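Local coordinates for protein BT_4661 (Bacteroides thetaiotaomicron, PDB 4AK1) that probably binds heparin and heparan sulphate at the cell surface as a SusE-like protein of the heparin utilisation locus, at residues Met20-Pro25 with Asn105-Val110. Numbering follows the deposited sequence.
Sequences MTDIGP and NMMKPV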
# COMPACT_ATOMS: atom_id res chain seq x y z
N MET A 20 -26.87 27.98 22.40
CA MET A 20 -26.26 29.22 22.88
C MET A 20 -24.75 29.19 22.72
O MET A 20 -24.10 28.30 23.26
CB MET A 20 -26.54 29.37 24.38
CG MET A 20 -27.85 30.02 24.79
SD MET A 20 -27.50 30.91 26.32
CE MET A 20 -27.07 32.52 25.67
N THR A 21 -24.18 30.17 22.02
CA THR A 21 -22.72 30.25 21.93
C THR A 21 -22.08 30.82 23.20
O THR A 21 -21.21 30.20 23.80
CB THR A 21 -22.25 31.06 20.71
OG1 THR A 21 -22.84 30.51 19.53
CG2 THR A 21 -20.72 31.01 20.58
N ASP A 22 -22.53 32.00 23.61
CA ASP A 22 -21.96 32.68 24.75
C ASP A 22 -22.71 32.37 26.02
O ASP A 22 -23.92 32.57 26.09
CB ASP A 22 -21.94 34.19 24.52
CG ASP A 22 -21.13 34.58 23.30
OD1 ASP A 22 -20.01 34.06 23.13
OD2 ASP A 22 -21.62 35.40 22.50
N ILE A 23 -21.99 31.88 27.03
CA ILE A 23 -22.57 31.68 28.36
C ILE A 23 -21.66 32.26 29.45
O ILE A 23 -20.54 32.67 29.18
CB ILE A 23 -22.87 30.19 28.66
CG1 ILE A 23 -21.57 29.36 28.78
CG2 ILE A 23 -23.83 29.61 27.63
CD1 ILE A 23 -21.76 27.99 29.43
N GLY A 24 -22.19 32.28 30.68
CA GLY A 24 -21.41 32.57 31.88
C GLY A 24 -21.48 31.42 32.88
O GLY A 24 -22.15 30.40 32.62
N PRO A 25 -20.79 31.55 34.02
CA PRO A 25 -20.72 30.47 35.01
C PRO A 25 -22.05 30.16 35.72
O PRO A 25 -22.15 29.13 36.37
CB PRO A 25 -19.67 30.98 36.02
CG PRO A 25 -19.67 32.46 35.85
CD PRO A 25 -19.91 32.67 34.38
N ASN A 105 -18.52 29.34 24.24
CA ASN A 105 -17.70 30.46 24.68
C ASN A 105 -18.06 30.83 26.12
O ASN A 105 -19.11 31.42 26.37
CB ASN A 105 -17.86 31.64 23.71
CG ASN A 105 -16.93 32.79 24.02
OD1 ASN A 105 -15.79 32.59 24.43
ND2 ASN A 105 -17.42 34.01 23.82
N MET A 106 -17.19 30.47 27.07
CA MET A 106 -17.39 30.86 28.47
C MET A 106 -16.81 32.25 28.72
O MET A 106 -15.60 32.47 28.60
CB MET A 106 -16.74 29.84 29.41
CG MET A 106 -16.76 30.23 30.88
SD MET A 106 -18.41 30.17 31.63
CE MET A 106 -18.77 28.42 31.60
N MET A 107 -17.68 33.19 29.10
CA MET A 107 -17.28 34.57 29.35
C MET A 107 -17.06 34.85 30.84
O MET A 107 -17.47 34.06 31.70
CB MET A 107 -18.33 35.53 28.78
CG MET A 107 -18.48 35.43 27.28
SD MET A 107 -19.64 36.63 26.60
CE MET A 107 -21.19 36.05 27.28
N LYS A 108 -16.39 35.97 31.12
CA LYS A 108 -16.20 36.46 32.47
C LYS A 108 -17.46 37.21 32.88
O LYS A 108 -17.99 37.99 32.09
CB LYS A 108 -14.99 37.42 32.54
CG LYS A 108 -14.63 37.87 33.95
CD LYS A 108 -13.62 39.01 34.00
CE LYS A 108 -12.21 38.55 33.72
NZ LYS A 108 -11.21 39.54 34.20
N PRO A 109 -17.95 36.99 34.12
CA PRO A 109 -19.06 37.81 34.59
C PRO A 109 -18.63 39.27 34.62
O PRO A 109 -17.44 39.55 34.81
CB PRO A 109 -19.29 37.33 36.03
CG PRO A 109 -18.77 35.93 36.04
CD PRO A 109 -17.59 35.94 35.10
N VAL A 110 -19.58 40.17 34.43
CA VAL A 110 -19.31 41.61 34.62
C VAL A 110 -18.94 41.87 36.08
O VAL A 110 -19.31 41.10 36.96
CB VAL A 110 -20.51 42.49 34.21
CG1 VAL A 110 -20.76 42.40 32.71
CG2 VAL A 110 -21.76 42.12 34.99
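The carboxylate of D22 takes a nearly straight hydrogen bond from the side-chain amide of N105, ND2 to OD1 at 2.7 Å, while OD2 is held by a salt bridge to K200. The donor reaches OD1 on its anti side, 32° out of the carboxylate plane, yet OD1 lies almost in the amide plane. With CG anti to the backbone N (chi1 -175°), the N105 amide runs alongside the D22 side chain, the carboxylate and amide planes 69° apart. From beyond the strand end M107, bent at its thioether, brings CE against D22 CB, 3.4 Å away. Were D22 an alanine, the N105 amide and the K200 ammonium would probably both lose their shared mate. Between the backbones, N105 N hydrogen-bonds to T21 O, I23 N to N105 O at 3.0 Å, and M107 N to I23 O at 2.9 Å. On the face opposite D22 and N105, M106 folds back so that CE meets I23 CD1 at 3.7 Å and SD lies 3.5 Å from G24 C. Beyond the paired residues, the P25 and P109 rings touch through their CG atoms, 3.6 Å apart. The example illustrates how one parallel pair, 14-23 beside 94-106, is built into an otherwise antiparallel mixed beta-sheet.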